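PDB 3BRS: periplasmic binding protein/LacI transcriptional regulator from Clostridium phytofermentans, which probably binds a sugar outside the membrane as the solute-binding component of a transport system. Local coordinates for residues Phe21-Ala32 with Gln244-Glu255; Asp103-Asp112 with Val266-Cys274. All coordinates share one frame; numbering follows the deposited sequence.

Interaction 1 (Phe21-Ala32 with Gln244-Glu255); sequences FWSVLVEGAQMA and QKPFNIGYLGVE
Pro246 CB, Gly28 CA and Ala32 CB each lie over one face of a ring of the other segment: Phe21, Phe247 and Tyr251. Pro246 CB is 4.0 Å from the centroid of the Phe21 ring and displaced toward the rim, while the in-plane edge of that ring meets Trp22 CD2. The Gln244 amide approaches the Phe21 ring obliquely, the two planes 24° apart; its OE1 is hydrogen-bonded to Thr111. Gly28 CA stands 3.5 Å from the centroid of the Phe247 ring, a CH-pi contact. The Tyr251 ring, covered by Ala32 CB, meets Met31 CG at its in-plane edge. With its CG anti to the backbone N (chi1 -170°), Phe247 lays its ring among Val24, Glu27, Gly28 and Met31 as a knob in a hole. Val24 CG1 packs 3.5 Å from Phe247 CB, and Leu25 CD1 rests 3.5 Å from Ile249 CG2 on the side turned to Ile96. With no side chain between, Gly28 lies against Phe247 O and Gly250 against Leu25 O, and the axes close to 6.4 Å at a crossing angle of -34°. No hydrogen bond joins the helices, but their backbones are close enough for CA-H...O contacts, with Leu25 CA 3.4 Å from Pro246 O and Tyr251 CA 3.3 Å from Gly28 O. This is glycine-mediated close packing of two roughly parallel helices on one side of the parallel sheet in the N-terminal lobe of a periplasmic-binding-protein fold.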
loop_
_atom_site.group_PDB
_atom_site.type_symbol
_atom_site.label_atom_id
_atom_site.label_comp_id
_atom_site.label_asym_id
_atom_site.label_seq_id
_atom_site.Cartn_x
_atom_site.Cartn_y
_atom_site.Cartn_z
ATOM N N PHE A 21 -5.597 2.793 6.207
ATOM C CA PHE A 21 -5.702 1.734 5.193
ATOM C C PHE A 21 -5.948 0.370 5.857
ATOM O O PHE A 21 -6.863 -0.336 5.479
ATOM C CB PHE A 21 -4.429 1.604 4.358
ATOM C CG PHE A 21 -4.553 0.630 3.218
ATOM C CD1 PHE A 21 -4.154 -0.692 3.354
ATOM C CD2 PHE A 21 -5.046 1.049 1.977
ATOM C CE1 PHE A 21 -4.312 -1.605 2.291
ATOM C CE2 PHE A 21 -5.159 0.147 0.923
ATOM C CZ PHE A 21 -4.761 -1.170 1.090
ATOM N N TRP A 22 -5.072 -0.017 6.778
ATOM C CA TRP A 22 -5.181 -1.336 7.343
ATOM C C TRP A 22 -6.428 -1.443 8.148
ATOM O O TRP A 22 -7.066 -2.507 8.167
ATOM C CB TRP A 22 -3.898 -1.821 8.113
ATOM C CG TRP A 22 -2.741 -1.965 7.090
ATOM C CD1 TRP A 22 -1.664 -1.146 6.976
ATOM C CD2 TRP A 22 -2.657 -2.889 5.985
ATOM N NE1 TRP A 22 -0.882 -1.508 5.913
ATOM C CE2 TRP A 22 -1.460 -2.578 5.271
ATOM C CE3 TRP A 22 -3.453 -3.953 5.538
ATOM C CZ2 TRP A 22 -1.042 -3.289 4.134
ATOM C CZ3 TRP A 22 -3.023 -4.686 4.398
ATOM C CH2 TRP A 22 -1.840 -4.316 3.697
ATOM N N SER A 23 -6.819 -0.355 8.788
ATOM C CA SER A 23 -8.041 -0.388 9.621
ATOM C C SER A 23 -9.265 -0.641 8.800
ATOM O O SER A 23 -10.107 -1.365 9.226
ATOM C CB SER A 23 -8.239 0.904 10.431
ATOM O OG SER A 23 -7.143 1.094 11.314
ATOM N N VAL A 24 -9.424 0.047 7.689
ATOM C CA VAL A 24 -10.633 -0.074 6.886
ATOM C C VAL A 24 -10.725 -1.383 6.079
ATOM O O VAL A 24 -11.815 -1.945 5.904
ATOM C CB VAL A 24 -10.740 1.147 6.010
ATOM C CG1 VAL A 24 -11.766 0.976 4.915
ATOM C CG2 VAL A 24 -11.082 2.385 6.898
ATOM N N LEU A 25 -9.554 -1.901 5.643
ATOM C CA LEU A 25 -9.439 -3.190 4.926
ATOM C C LEU A 25 -9.999 -4.253 5.838
ATOM O O LEU A 25 -10.776 -5.130 5.442
ATOM C CB LEU A 25 -7.971 -3.466 4.647
ATOM C CG LEU A 25 -7.802 -4.683 3.734
ATOM C CD1 LEU A 25 -6.842 -4.432 2.579
ATOM C CD2 LEU A 25 -7.378 -5.844 4.562
ATOM N N VAL A 26 -9.618 -4.178 7.087
ATOM C CA VAL A 26 -10.095 -5.141 8.103
ATOM C C VAL A 26 -11.592 -5.002 8.224
ATOM O O VAL A 26 -12.302 -6.007 8.208
ATOM C CB VAL A 26 -9.369 -4.853 9.444
ATOM C CG1 VAL A 26 -10.085 -5.481 10.634
ATOM C CG2 VAL A 26 -7.962 -5.422 9.368
ATOM N N GLU A 27 -12.109 -3.769 8.321
ATOM C CA GLU A 27 -13.564 -3.583 8.370
ATOM C C GLU A 27 -14.240 -4.137 7.205
ATOM O O GLU A 27 -15.298 -4.737 7.376
ATOM C CB GLU A 27 -13.954 -2.106 8.549
ATOM C CG GLU A 27 -13.267 -1.487 9.789
ATOM C CD GLU A 27 -13.577 -0.001 9.989
ATOM O OE1 GLU A 27 -12.712 0.843 9.611
ATOM O OE2 GLU A 27 -14.707 0.287 10.495
ATOM N N GLY A 28 -13.681 -3.972 5.986
ATOM C CA GLY A 28 -14.384 -4.514 4.845
ATOM C C GLY A 28 -14.440 -6.029 4.837
ATOM O O GLY A 28 -15.386 -6.587 4.425
ATOM N N ALA A 29 -13.366 -6.711 5.228
ATOM C CA ALA A 29 -13.344 -8.146 5.240
ATOM C C ALA A 29 -14.221 -8.686 6.407
ATOM O O ALA A 29 -14.955 -9.682 6.279
ATOM C CB ALA A 29 -11.893 -8.615 5.369
ATOM N N GLN A 30 -14.204 -8.027 7.546
ATOM C CA GLN A 30 -15.111 -8.454 8.598
ATOM C C GLN A 30 -16.562 -8.191 8.236
ATOM O O GLN A 30 -17.430 -8.935 8.712
ATOM C CB GLN A 30 -14.846 -7.728 9.901
ATOM C CG GLN A 30 -13.466 -7.895 10.483
ATOM C CD GLN A 30 -13.361 -7.021 11.716
ATOM O OE1 GLN A 30 -14.002 -5.958 11.815
ATOM N NE2 GLN A 30 -12.568 -7.456 12.669
ATOM N N MET A 31 -16.854 -7.173 7.413
ATOM C CA MET A 31 -18.235 -7.014 6.924
ATOM C C MET A 31 -18.679 -8.113 5.931
ATOM O O MET A 31 -19.747 -8.726 6.067
ATOM C CB MET A 31 -18.430 -5.673 6.255
ATOM C CG MET A 31 -19.803 -5.573 5.622
ATOM S SD MET A 31 -20.848 -4.754 6.798
ATOM C CE MET A 31 -21.047 -3.182 5.949
ATOM N N ALA A 32 -17.872 -8.366 4.925
ATOM C CA ALA A 32 -18.090 -9.596 4.140
ATOM C C ALA A 32 -18.265 -10.907 4.999
ATOM O O ALA A 32 -19.200 -11.673 4.740
ATOM C CB ALA A 32 -17.028 -9.772 3.055
ATOM N N GLN A 244 -7.268 5.309 -2.103
ATOM C CA GLN A 244 -7.606 3.965 -2.551
ATOM C C GLN A 244 -8.969 3.572 -1.992
ATOM O O GLN A 244 -9.659 4.423 -1.424
ATOM C CB GLN A 244 -6.548 2.941 -2.069
ATOM C CG GLN A 244 -5.150 3.346 -2.488
ATOM C CD GLN A 244 -4.146 2.452 -1.897
ATOM O OE1 GLN A 244 -4.008 1.320 -2.329
ATOM N NE2 GLN A 244 -3.463 2.918 -0.857
ATOM N N LYS A 245 -9.329 2.289 -2.150
ATOM C CA LYS A 245 -10.577 1.736 -1.626
ATOM C C LYS A 245 -10.377 0.503 -0.703
ATOM O O LYS A 245 -10.812 -0.619 -1.007
ATOM C CB LYS A 245 -11.617 1.515 -2.761
ATOM C CG LYS A 245 -12.152 2.838 -3.291
ATOM C CD LYS A 245 -13.169 2.691 -4.413
ATOM C CE LYS A 245 -12.947 3.827 -5.488
ATOM N NZ LYS A 245 -13.584 3.690 -6.876
ATOM N N PRO A 246 -9.726 0.706 0.444
ATOM C CA PRO A 246 -9.334 -0.465 1.222
ATOM C C PRO A 246 -10.517 -1.246 1.682
ATOM O O PRO A 246 -10.422 -2.467 1.805
ATOM C CB PRO A 246 -8.594 0.142 2.407
ATOM C CG PRO A 246 -9.175 1.512 2.503
ATOM C CD PRO A 246 -9.254 1.935 1.093
ATOM N N PHE A 247 -11.655 -0.571 1.913
ATOM C CA PHE A 247 -12.838 -1.316 2.333
ATOM C C PHE A 247 -13.159 -2.385 1.265
ATOM O O PHE A 247 -13.327 -3.600 1.575
ATOM C CB PHE A 247 -14.026 -0.338 2.550
ATOM C CG PHE A 247 -15.174 -0.990 3.201
ATOM C CD1 PHE A 247 -16.151 -1.628 2.430
ATOM C CD2 PHE A 247 -15.259 -1.053 4.617
ATOM C CE1 PHE A 247 -17.244 -2.306 3.066
ATOM C CE2 PHE A 247 -16.342 -1.728 5.257
ATOM C CZ PHE A 247 -17.320 -2.346 4.480
ATOM N N ASN A 248 -13.182 -1.952 -0.013
ATOM C CA ASN A 248 -13.419 -2.880 -1.094
ATOM C C ASN A 248 -12.370 -3.943 -1.289
ATOM O O ASN A 248 -12.731 -5.050 -1.676
ATOM C CB ASN A 248 -13.619 -2.140 -2.355
ATOM C CG ASN A 248 -14.973 -1.469 -2.357
ATOM O OD1 ASN A 248 -15.203 -0.484 -3.033
ATOM N ND2 ASN A 248 -15.869 -1.982 -1.522
ATOM N N ILE A 249 -11.086 -3.623 -1.084
ATOM C CA ILE A 249 -10.076 -4.707 -1.131
ATOM C C ILE A 249 -10.385 -5.839 -0.193
ATOM O O ILE A 249 -10.237 -7.039 -0.582
ATOM C CB ILE A 249 -8.647 -4.209 -0.856
ATOM C CG1 ILE A 249 -8.194 -3.400 -2.062
ATOM C CG2 ILE A 249 -7.616 -5.443 -0.705
ATOM C CD1 ILE A 249 -7.113 -2.298 -1.752
ATOM N N GLY A 250 -10.752 -5.500 1.048
ATOM C CA GLY A 250 -11.029 -6.534 2.059
ATOM C C GLY A 250 -12.335 -7.261 1.813
ATOM O O GLY A 250 -12.412 -8.467 1.967
ATOM N N TYR A 251 -13.387 -6.495 1.491
ATOM C CA TYR A 251 -14.660 -7.020 1.212
ATOM C C TYR A 251 -14.554 -8.077 0.077
ATOM O O TYR A 251 -14.890 -9.262 0.252
ATOM C CB TYR A 251 -15.661 -5.825 0.940
ATOM C CG TYR A 251 -17.070 -6.319 0.826
ATOM C CD1 TYR A 251 -17.517 -6.975 -0.312
ATOM C CD2 TYR A 251 -17.936 -6.210 1.908
ATOM C CE1 TYR A 251 -18.826 -7.530 -0.376
ATOM C CE2 TYR A 251 -19.235 -6.750 1.881
ATOM C CZ TYR A 251 -19.681 -7.397 0.749
ATOM O OH TYR A 251 -20.981 -7.879 0.785
ATOM N N LEU A 252 -14.051 -7.655 -1.071
ATOM C CA LEU A 252 -13.959 -8.498 -2.238
ATOM C C LEU A 252 -13.075 -9.707 -2.006
ATOM O O LEU A 252 -13.332 -10.769 -2.565
ATOM C CB LEU A 252 -13.401 -7.708 -3.469
ATOM C CG LEU A 252 -14.130 -6.396 -3.886
ATOM C CD1 LEU A 252 -13.466 -5.637 -5.088
ATOM C CD2 LEU A 252 -15.639 -6.541 -4.114
ATOM N N GLY A 253 -11.995 -9.560 -1.236
ATOM C CA GLY A 253 -11.026 -10.661 -1.079
ATOM C C GLY A 253 -11.860 -11.803 -0.473
ATOM O O GLY A 253 -11.833 -12.966 -0.917
ATOM N N VAL A 254 -12.616 -11.459 0.541
ATOM C CA VAL A 254 -13.466 -12.481 1.213
ATOM C C VAL A 254 -14.538 -13.057 0.287
ATOM O O VAL A 254 -14.517 -14.257 -0.069
ATOM C CB VAL A 254 -14.098 -11.983 2.557
ATOM C CG1 VAL A 254 -14.994 -13.099 3.182
ATOM C CG2 VAL A 254 -12.984 -11.641 3.539
ATOM N N GLU A 255 -15.494 -12.212 -0.077
ATOM C CA GLU A 255 -16.527 -12.580 -1.011
ATOM C C GLU A 255 -16.067 -13.490 -2.173
ATOM O O GLU A 255 -16.688 -14.492 -2.425
ATOM C CB GLU A 255 -17.166 -11.297 -1.531
ATOM C CG GLU A 255 -18.325 -11.507 -2.412
ATOM C CD GLU A 255 -18.813 -10.190 -2.920
ATOM O OE1 GLU A 255 -18.040 -9.552 -3.685
ATOM O OE2 GLU A 255 -19.935 -9.780 -2.542
#

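Interaction 2 (Asp103-Asp112 with Val266-Cys274); sequences DIADITVATD and VPKQLDSGC
Thr108 straddles Lys268 and Leu270, its N giving to Lys268 O and its O taking Leu270 N at 3.0 Å, where 269-271 pairs in parallel with 107-110 as an outermost strand of the six-stranded sheet in this Rossmann-like lobe. The ladder goes on alternating as parallel strands require: Ala110 N gives to Leu270 O, and Ser272 N to Ala110 O. The last bond is short, 2.7 Å, yet its donor stands 39° out of the carbonyl plane. Across the other edge of 107-110, Ile107 and Val109 bond to Val95, placing this strand inside the sheet. Lys268 O has a second donor, a water 2.7 Å away that also lies by Thr108 OG1. Another water donates to Asp271 OD2 and, weakly, to Ala110 O. Asp112 OD1 caps Gln115 N at the start of helix 113-127. On the face shared by Val109 and Leu270 the side chains run alongside, CG2 of Val109 4.0 Å from CD1 of Leu270. The aliphatic chain of Lys268 passes Asp106 O, CG nearest, and bends at chi4 (-71°) so that NZ ends 3.1 Å from Ala105 O, in the plane of that carbonyl.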
loop_
_atom_site.group_PDB
_atom_site.type_symbol
_atom_site.label_atom_id
_atom_site.label_comp_id
_atom_site.label_asym_id
_atom_site.label_seq_id
_atom_site.Cartn_x
_atom_site.Cartn_y
_atom_site.Cartn_z
ATOM N N ASP A 103 3.997 -16.412 -9.301
ATOM C CA ASP A 103 2.603 -16.371 -9.699
ATOM C C ASP A 103 1.770 -17.413 -8.976
ATOM O O ASP A 103 1.220 -18.321 -9.604
ATOM C CB ASP A 103 2.446 -16.555 -11.206
ATOM C CG ASP A 103 1.013 -16.423 -11.630
ATOM O OD1 ASP A 103 0.360 -15.473 -11.120
ATOM O OD2 ASP A 103 0.542 -17.281 -12.421
ATOM N N ILE A 104 1.652 -17.286 -7.653
ATOM C CA ILE A 104 0.906 -18.290 -6.914
ATOM C C ILE A 104 -0.475 -17.911 -6.423
ATOM O O ILE A 104 -1.210 -18.818 -5.971
ATOM C CB ILE A 104 1.759 -18.950 -5.823
ATOM C CG1 ILE A 104 2.169 -17.890 -4.788
ATOM C CG2 ILE A 104 2.979 -19.730 -6.469
ATOM C CD1 ILE A 104 2.742 -18.429 -3.481
ATOM N N ALA A 105 -0.886 -16.635 -6.528
ATOM C CA ALA A 105 -2.236 -16.253 -6.070
ATOM C C ALA A 105 -3.289 -16.911 -6.869
ATOM O O ALA A 105 -3.197 -16.911 -8.088
ATOM C CB ALA A 105 -2.477 -14.730 -6.128
ATOM N N ASP A 106 -4.327 -17.391 -6.215
ATOM C CA ASP A 106 -5.540 -17.855 -6.894
ATOM C C ASP A 106 -6.317 -16.634 -7.409
ATOM O O ASP A 106 -6.744 -16.628 -8.533
ATOM C CB ASP A 106 -6.420 -18.769 -6.015
ATOM C CG ASP A 106 -5.699 -20.033 -5.571
ATOM O OD1 ASP A 106 -5.053 -20.680 -6.407
ATOM O OD2 ASP A 106 -5.750 -20.380 -4.379
ATOM N N ILE A 107 -6.457 -15.605 -6.601
ATOM C CA ILE A 107 -6.902 -14.285 -7.079
ATOM C C ILE A 107 -6.105 -13.157 -6.394
ATOM O O ILE A 107 -5.644 -13.331 -5.287
ATOM C CB ILE A 107 -8.470 -14.117 -7.114
ATOM C CG1 ILE A 107 -8.842 -12.641 -7.181
ATOM C CG2 ILE A 107 -9.139 -14.804 -5.974
ATOM C CD1 ILE A 107 -10.240 -12.364 -7.136
ATOM N N THR A 108 -5.817 -12.072 -7.105
ATOM C CA THR A 108 -5.267 -10.827 -6.508
ATOM C C THR A 108 -6.273 -9.650 -6.510
ATOM O O THR A 108 -6.742 -9.298 -7.560
ATOM C CB THR A 108 -4.077 -10.384 -7.313
ATOM O OG1 THR A 108 -3.052 -11.374 -7.135
ATOM C CG2 THR A 108 -3.556 -8.970 -6.824
ATOM N N VAL A 109 -6.609 -9.063 -5.354
ATOM C CA VAL A 109 -7.442 -7.843 -5.335
ATOM C C VAL A 109 -6.566 -6.674 -4.902
ATOM O O VAL A 109 -6.082 -6.674 -3.778
ATOM C CB VAL A 109 -8.633 -7.929 -4.412
ATOM C CG1 VAL A 109 -9.656 -6.737 -4.777
ATOM C CG2 VAL A 109 -9.314 -9.321 -4.586
ATOM N N ALA A 110 -6.358 -5.680 -5.766
ATOM C CA ALA A 110 -5.482 -4.570 -5.356
ATOM C C ALA A 110 -5.830 -3.328 -6.049
ATOM O O ALA A 110 -6.604 -3.337 -7.012
ATOM C CB ALA A 110 -3.951 -4.951 -5.677
ATOM N N THR A 111 -5.173 -2.241 -5.688
ATOM C CA THR A 111 -5.215 -1.026 -6.554
ATOM C C THR A 111 -4.281 -1.254 -7.733
ATOM O O THR A 111 -3.262 -1.965 -7.608
ATOM C CB THR A 111 -4.708 0.201 -5.700
ATOM O OG1 THR A 111 -5.448 0.201 -4.481
ATOM C CG2 THR A 111 -4.901 1.545 -6.372
ATOM N N ASP A 112 -4.553 -0.619 -8.864
ATOM C CA ASP A 112 -3.522 -0.417 -9.893
ATOM C C ASP A 112 -2.529 0.622 -9.321
ATOM O O ASP A 112 -2.800 1.871 -9.322
ATOM C CB ASP A 112 -4.171 0.031 -11.222
ATOM C CG ASP A 112 -3.197 -0.007 -12.424
ATOM O OD1 ASP A 112 -1.968 -0.074 -12.243
ATOM O OD2 ASP A 112 -3.652 0.050 -13.583
ATOM N N VAL A 266 -13.702 -17.137 -11.350
ATOM C CA VAL A 266 -13.389 -15.807 -10.868
ATOM C C VAL A 266 -12.206 -15.271 -11.650
ATOM O O VAL A 266 -11.251 -15.995 -11.884
ATOM C CB VAL A 266 -13.150 -15.827 -9.305
ATOM C CG1 VAL A 266 -11.765 -16.475 -8.992
ATOM C CG2 VAL A 266 -13.230 -14.457 -8.764
ATOM N N PRO A 267 -12.251 -14.002 -12.055
ATOM C CA PRO A 267 -11.003 -13.458 -12.703
ATOM C C PRO A 267 -9.689 -13.635 -11.850
ATOM O O PRO A 267 -9.755 -13.704 -10.615
ATOM C CB PRO A 267 -11.324 -11.977 -12.879
ATOM C CG PRO A 267 -12.829 -11.871 -12.772
ATOM C CD PRO A 267 -13.323 -13.000 -11.929
ATOM N N LYS A 268 -8.508 -13.675 -12.447
ATOM C CA LYS A 268 -7.327 -13.902 -11.607
ATOM C C LYS A 268 -6.858 -12.565 -11.007
ATOM O O LYS A 268 -6.112 -12.543 -10.019
ATOM C CB LYS A 268 -6.219 -14.595 -12.382
ATOM C CG LYS A 268 -5.439 -15.626 -11.621
ATOM C CD LYS A 268 -4.998 -16.722 -12.568
ATOM C CE LYS A 268 -4.765 -18.066 -11.826
ATOM N NZ LYS A 268 -3.572 -18.188 -10.905
ATOM N N GLN A 269 -7.328 -11.461 -11.599
ATOM C CA GLN A 269 -7.066 -10.124 -11.102
ATOM C C GLN A 269 -8.322 -9.213 -11.038
ATOM O O GLN A 269 -9.133 -9.180 -11.973
ATOM C CB GLN A 269 -6.013 -9.515 -12.003
ATOM C CG GLN A 269 -4.618 -9.849 -11.545
ATOM C CD GLN A 269 -3.607 -10.023 -12.674
ATOM O OE1 GLN A 269 -2.931 -11.061 -12.744
ATOM N NE2 GLN A 269 -3.477 -9.008 -13.548
ATOM N N LEU A 270 -8.517 -8.527 -9.901
ATOM C CA LEU A 270 -9.623 -7.541 -9.725
ATOM C C LEU A 270 -8.995 -6.232 -9.254
ATOM O O LEU A 270 -8.111 -6.223 -8.401
ATOM C CB LEU A 270 -10.590 -7.998 -8.659
ATOM C CG LEU A 270 -11.463 -9.217 -8.928
ATOM C CD1 LEU A 270 -11.978 -9.722 -7.584
ATOM C CD2 LEU A 270 -12.641 -8.871 -9.838
ATOM N N ASP A 271 -9.431 -5.141 -9.861
ATOM C CA ASP A 271 -8.834 -3.821 -9.699
ATOM C C ASP A 271 -9.744 -3.139 -8.731
ATOM O O ASP A 271 -10.925 -2.994 -9.034
ATOM C CB ASP A 271 -8.906 -3.042 -11.011
ATOM C CG ASP A 271 -7.996 -1.849 -11.025
ATOM O OD1 ASP A 271 -8.420 -0.747 -11.447
ATOM O OD2 ASP A 271 -6.824 -2.027 -10.625
ATOM N N SER A 272 -9.193 -2.692 -7.604
ATOM C CA SER A 272 -9.977 -2.139 -6.525
ATOM C C SER A 272 -10.351 -0.708 -6.868
ATOM O O SER A 272 -11.353 -0.178 -6.360
ATOM C CB SER A 272 -9.173 -2.187 -5.220
ATOM O OG SER A 272 -9.964 -1.834 -4.108
ATOM N N GLY A 273 -9.563 -0.035 -7.693
ATOM C CA GLY A 273 -9.949 1.341 -8.043
ATOM C C GLY A 273 -9.420 2.379 -7.049
ATOM O O GLY A 273 -9.249 2.085 -5.865
ATOM N N CYS A 274 -9.133 3.589 -7.538
ATOM C CA CYS A 274 -8.622 4.733 -6.707
ATOM C C CYS A 274 -9.067 6.052 -7.361
ATOM O O CYS A 274 -9.558 6.004 -8.469
ATOM C CB CYS A 274 -7.091 4.657 -6.568
ATOM S SG CYS A 274 -6.358 4.938 -8.144
HETATM O O HOH W 1 -3.721 -13.608 -9.453
HETATM O O HOH W 2 -5.042 -4.009 -10.027
#

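Overall arrangement
Interactions 1 and 2 lie in one lobe, their centres about 13 Å apart: a helix pair on one side of the parallel sheet, and the edge of that sheet, where 269-271 is its outermost strand. Their segments alternate along the chain, 21-32, 103-112, 244-255, 266-274, so helix 246-262 and then strand 269-271 return to the lobe after the chain has laid down five strands of the mixed sheet; the sixth, 275-278, follows 269-271. The two contacts touch through Gln244 and Thr111, and Ile249 packs on Ser272 and Val109. Residues 111-112, 244-245 and 272-274 join elements of the two lobes, consistent with the three-stranded hinge of sugar-binding proteins in this family.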